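Local coordinates for attachment invasion locus protein (PDB 3QRA), which promotes attachment to and invasion of eukaryotic host cells by the plague bacterium, as an outer-membrane beta-barrel adhesin of the Ail family, at residues Glu2-Ile7 against Arg35-Asn40; Gly90-Gly95 against Leu116-Gly121. All blocks are in the same frame, centred on the assembly; numbering follows the deposited sequence.

Contact 1: residues Glu2-Ile7 against Arg35-Asn40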
# COMPACT_ATOMS: atom_id res chain seq x y z
N GLU A 2 -6.41 -12.01 21.95
CA GLU A 2 -5.09 -12.60 22.10
C GLU A 2 -4.88 -13.89 21.28
O GLU A 2 -5.69 -14.82 21.35
CB GLU A 2 -4.81 -12.88 23.57
CG GLU A 2 -3.43 -13.46 23.85
CD GLU A 2 -3.01 -13.25 25.30
OE1 GLU A 2 -3.36 -12.20 25.88
OE2 GLU A 2 -2.34 -14.14 25.86
N GLY A 3 -3.80 -13.92 20.50
CA GLY A 3 -3.44 -15.12 19.76
C GLY A 3 -4.11 -15.21 18.39
O GLY A 3 -3.86 -16.16 17.65
N GLU A 4 -4.94 -14.23 18.05
CA GLU A 4 -5.65 -14.28 16.77
C GLU A 4 -4.92 -13.60 15.64
O GLU A 4 -4.32 -12.53 15.83
CB GLU A 4 -7.07 -13.72 16.90
CG GLU A 4 -7.99 -14.62 17.76
CD GLU A 4 -9.41 -14.10 17.85
OE1 GLU A 4 -9.64 -12.90 17.56
OE2 GLU A 4 -10.30 -14.89 18.21
N SER A 5 -4.99 -14.22 14.47
CA SER A 5 -4.39 -13.71 13.24
C SER A 5 -5.49 -13.19 12.32
O SER A 5 -6.58 -13.76 12.27
CB SER A 5 -3.65 -14.84 12.51
OG SER A 5 -2.60 -15.37 13.29
N SER A 6 -5.17 -12.14 11.57
CA SER A 6 -6.06 -11.66 10.51
C SER A 6 -5.28 -11.59 9.21
O SER A 6 -4.17 -11.08 9.17
CB SER A 6 -6.59 -10.26 10.86
OG SER A 6 -7.24 -10.25 12.12
N ILE A 7 -5.85 -12.12 8.15
CA ILE A 7 -5.20 -12.06 6.86
C ILE A 7 -6.19 -11.43 5.89
O ILE A 7 -7.37 -11.81 5.86
CB ILE A 7 -4.76 -13.47 6.38
CG1 ILE A 7 -4.10 -13.42 5.00
CG2 ILE A 7 -5.94 -14.45 6.37
CD1 ILE A 7 -2.80 -12.64 4.98
N ARG A 35 -2.07 -9.59 10.37
CA ARG A 35 -2.12 -9.02 11.72
C ARG A 35 -2.04 -10.14 12.73
O ARG A 35 -2.61 -11.22 12.52
CB ARG A 35 -3.42 -8.26 11.93
CG ARG A 35 -3.62 -7.72 13.35
CD ARG A 35 -5.00 -7.09 13.47
NE ARG A 35 -5.32 -6.64 14.83
CZ ARG A 35 -6.46 -6.05 15.14
NH1 ARG A 35 -7.37 -5.88 14.19
NH2 ARG A 35 -6.71 -5.64 16.39
N TYR A 36 -1.34 -9.90 13.83
CA TYR A 36 -1.31 -10.85 14.92
C TYR A 36 -1.51 -10.08 16.22
O TYR A 36 -0.82 -9.09 16.47
CB TYR A 36 0.00 -11.63 14.96
CG TYR A 36 -0.01 -12.73 16.02
CD1 TYR A 36 -0.50 -14.00 15.71
CD2 TYR A 36 0.43 -12.49 17.31
CE1 TYR A 36 -0.53 -15.00 16.65
CE2 TYR A 36 0.40 -13.51 18.28
CZ TYR A 36 -0.08 -14.76 17.93
OH TYR A 36 -0.12 -15.80 18.83
N GLU A 37 -2.44 -10.53 17.01
CA GLU A 37 -2.77 -9.89 18.26
C GLU A 37 -2.07 -10.62 19.42
O GLU A 37 -2.34 -11.75 19.64
CB GLU A 37 -4.28 -9.83 18.45
CG GLU A 37 -5.00 -8.90 17.52
CD GLU A 37 -6.49 -8.95 17.60
OE1 GLU A 37 -7.07 -8.54 18.58
OE2 GLU A 37 -7.09 -9.40 16.64
N PHE A 38 -1.15 -9.95 20.09
CA PHE A 38 -0.35 -10.46 21.19
C PHE A 38 -1.14 -10.56 22.46
O PHE A 38 -0.83 -11.34 23.29
CB PHE A 38 0.74 -9.50 21.56
CG PHE A 38 1.65 -9.24 20.52
CD1 PHE A 38 2.34 -10.25 19.97
CD2 PHE A 38 1.82 -7.97 20.07
CE1 PHE A 38 3.19 -10.01 18.96
CE2 PHE A 38 2.70 -7.74 19.10
CZ PHE A 38 3.37 -8.75 18.53
N ASN A 39 -2.08 -9.67 22.61
CA ASN A 39 -3.01 -9.69 23.73
C ASN A 39 -4.35 -9.10 23.28
O ASN A 39 -4.54 -8.89 22.10
CB ASN A 39 -2.43 -9.02 24.99
CG ASN A 39 -2.12 -7.56 24.78
OD1 ASN A 39 -2.95 -6.82 24.26
ND2 ASN A 39 -0.94 -7.12 25.21
N ASN A 40 -5.27 -8.87 24.20
CA ASN A 40 -6.60 -8.40 23.80
C ASN A 40 -6.64 -6.95 23.29
O ASN A 40 -7.68 -6.49 22.81
CB ASN A 40 -7.60 -8.56 24.95
CG ASN A 40 -7.96 -10.01 25.20
OD1 ASN A 40 -7.92 -10.84 24.29
ND2 ASN A 40 -8.31 -10.32 26.44
O HOH W 1 -5.23 -9.60 27.11
O HOH W 2 -5.95 -10.50 14.43
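The pairing of Glu2-Ile7 with Arg35-Asn40 is the open end of an antiparallel beta hairpin, at the barrel end where the chain begins. Ser6 and Arg35 form a hydrogen-bonded pair, with Arg35 N 2.8 Å from Ser6 O; Ser5 and Tyr36 form the non-hydrogen-bonded pair beside it. Where regular strand gives out, the ladder continues as Glu37 N to Glu4 O and Gly3 N to Glu37 O, the latter 2.8 Å long. Side chains then take over: Asn40 OD1 accepts a nearly straight bond from Glu2 N (3.0 Å). The Glu2 side chain crosses that of Asn39 at about a right angle, bringing Glu2 OE1 to 3.4 Å from Asn39 CB. With CG anti to the backbone N (chi1 -174°), the Tyr36 ring lies alongside Gly3-Ser5, Ser5 OG meeting its edge at CD1 (3.5 Å) and Gly3 CA meeting its OH. On the side of the sheet that carries Ser6 and Arg35, a water joins Ser6 OG to Glu37 OE2, each 2.7 Å from it. Glu4 OE1 and Glu37 OE2 stand only 4.4 Å apart, a proximity that Arg156, salt-bridged to both, probably offsets; Met1 N hydrogen-bonds Glu4 OE1 and Glu37 OE1. Strand 5-18 is flanked further by strand 144-156, and strand 28-37 by strand 42-53.

Contact 2: residues Gly90-Gly95 against Leu116-Gly121. With C8E ((hydroxyethyloxy)tri(ethyloxy)octane), chain C; C8E ((hydroxyethyloxy)tri(ethyloxy)octane), chain H.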
# COMPACT_ATOMS: atom_id res chain seq x y z
N GLY A 90 -0.65 2.12 12.91
CA GLY A 90 0.32 2.98 12.25
C GLY A 90 1.47 2.13 11.75
O GLY A 90 1.92 1.21 12.45
N LEU A 91 1.94 2.42 10.54
CA LEU A 91 2.93 1.58 9.85
C LEU A 91 4.13 2.39 9.39
O LEU A 91 4.02 3.57 9.06
CB LEU A 91 2.29 0.92 8.63
CG LEU A 91 1.01 0.13 8.90
CD1 LEU A 91 0.44 -0.44 7.61
CD2 LEU A 91 1.28 -0.99 9.89
N LEU A 92 5.28 1.73 9.37
CA LEU A 92 6.52 2.31 8.90
C LEU A 92 7.27 1.24 8.14
O LEU A 92 7.22 0.04 8.49
CB LEU A 92 7.38 2.79 10.08
CG LEU A 92 8.71 3.44 9.71
CD1 LEU A 92 8.46 4.75 8.98
CD2 LEU A 92 9.55 3.68 10.97
N GLY A 93 7.99 1.64 7.10
CA GLY A 93 8.77 0.68 6.35
C GLY A 93 9.44 1.32 5.16
O GLY A 93 9.92 2.45 5.25
N ALA A 94 9.47 0.59 4.05
CA ALA A 94 10.16 1.05 2.86
C ALA A 94 9.25 1.00 1.65
O ALA A 94 8.46 0.07 1.48
CB ALA A 94 11.41 0.20 2.60
N GLY A 95 9.37 2.03 0.82
CA GLY A 95 8.75 2.06 -0.50
C GLY A 95 9.83 2.08 -1.56
O GLY A 95 10.92 2.62 -1.35
N LEU A 116 11.72 5.81 2.78
CA LEU A 116 10.79 5.42 3.84
C LEU A 116 9.35 5.45 3.31
O LEU A 116 9.00 6.28 2.45
CB LEU A 116 10.91 6.36 5.03
CG LEU A 116 12.22 6.25 5.82
CD1 LEU A 116 12.31 7.39 6.84
CD2 LEU A 116 12.31 4.88 6.49
N ALA A 117 8.52 4.55 3.81
CA ALA A 117 7.09 4.61 3.58
C ALA A 117 6.38 4.68 4.93
O ALA A 117 6.82 4.05 5.89
CB ALA A 117 6.61 3.41 2.80
N TYR A 118 5.29 5.43 4.99
CA TYR A 118 4.58 5.66 6.25
C TYR A 118 3.12 5.37 6.01
O TYR A 118 2.58 5.77 5.00
CB TYR A 118 4.69 7.13 6.64
CG TYR A 118 6.07 7.72 6.56
CD1 TYR A 118 6.90 7.73 7.67
CD2 TYR A 118 6.53 8.31 5.39
CE1 TYR A 118 8.16 8.31 7.61
CE2 TYR A 118 7.79 8.88 5.32
CZ TYR A 118 8.60 8.87 6.43
OH TYR A 118 9.86 9.44 6.38
N GLY A 119 2.45 4.72 6.95
CA GLY A 119 1.05 4.40 6.75
C GLY A 119 0.20 4.51 8.00
O GLY A 119 0.70 4.58 9.11
N ALA A 120 -1.11 4.55 7.80
CA ALA A 120 -2.04 4.55 8.91
C ALA A 120 -3.33 3.94 8.40
O ALA A 120 -3.72 4.16 7.25
CB ALA A 120 -2.28 5.98 9.42
N GLY A 121 -3.99 3.15 9.24
CA GLY A 121 -5.23 2.55 8.79
C GLY A 121 -6.06 1.98 9.91
O GLY A 121 -5.76 2.17 11.09
C1 C8E C . 9.66 14.23 6.27
C2 C8E C . 8.14 14.09 6.19
C3 C8E C . 7.68 12.66 6.41
C4 C8E C . 6.32 12.64 7.10
C5 C8E C . 5.27 11.89 6.30
C6 C8E C . 4.28 11.18 7.23
C7 C8E C . 3.08 10.63 6.46
C8 C8E C . 2.11 9.91 7.39
O9 C8E C . 0.89 9.67 6.73
C10 C8E C . 0.44 8.34 6.89
C1 C8E H . -8.78 4.55 6.52
C2 C8E H . -7.48 5.34 6.38
C3 C8E H . -7.26 6.25 7.58
C4 C8E H . -5.79 6.62 7.73
C5 C8E H . -5.58 8.13 7.79
C6 C8E H . -4.64 8.63 6.71
C7 C8E H . -4.93 10.09 6.36
C8 C8E H . -4.03 10.59 5.24
O9 C8E H . -4.74 11.52 4.44
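Leu92 and Tyr118 lie side by side and point the same way, a non-hydrogen-bonded cross-strand pair in which one leucine branch does the touching. Leu92 CD1 sits 3.6 Å from Tyr118 CD1, and the same methyl packs against Ala117 O. The leucine CG is anti to the backbone N (chi1 -179°), and the end of the side chain thereby bends nearer to the neighbouring strand. Tyr118 has a second apolar partner in the octyl tail of a bound detergent: C5 of C8E chain C lies over one ring face, offset toward the rim, 3.9 Å from Tyr118 CD2. A second detergent, chain H, reaches Ala120 CB with its C4. Leu92, Tyr118 and Ala120 thus lie on what is probably the lipid-facing side of the hairpin of strands 86-102 and 108-124 in a transmembrane beta-barrel, where detergent plausibly stands in for lipid. On the other face, Leu91 turns inward onto Ile45 and Ser47 of strand 42-53, and its CB packs over the bare CA of Gly119, 4.1 Å away. Ala117 CB settles 3.7 Å from Gly95 N. Between the faces runs the hydrogen-bonded ladder of Leu91 with Gly119 and Gly93 with Ala117; Gly119 N lies 2.9 Å from Leu91 O.

Overall arrangement
From the N terminus, contact 1 comes first: the chain leaves Glu2-Ile7, runs along strand 5-18 and returns on strand 28-37 to Arg35-Asn40, closing a loop of 27 intervening residues. Strands 42-53 and 66-81 follow before contact 2 opens at Gly90-Gly95 and closes at Leu116-Gly121 after 20 intervening residues. The two loops are in series, neither nesting nor crossing. Each joins the two strands of one hairpin in the same closed eight-stranded sheet, where sequential neighbours pair, and strand 144-156 closes back onto strand 5-18. Contact 1 lies at one end of the barrel and contact 2 nearer its middle; their centres are about 20 Å apart and their nearest atoms about 9 Å.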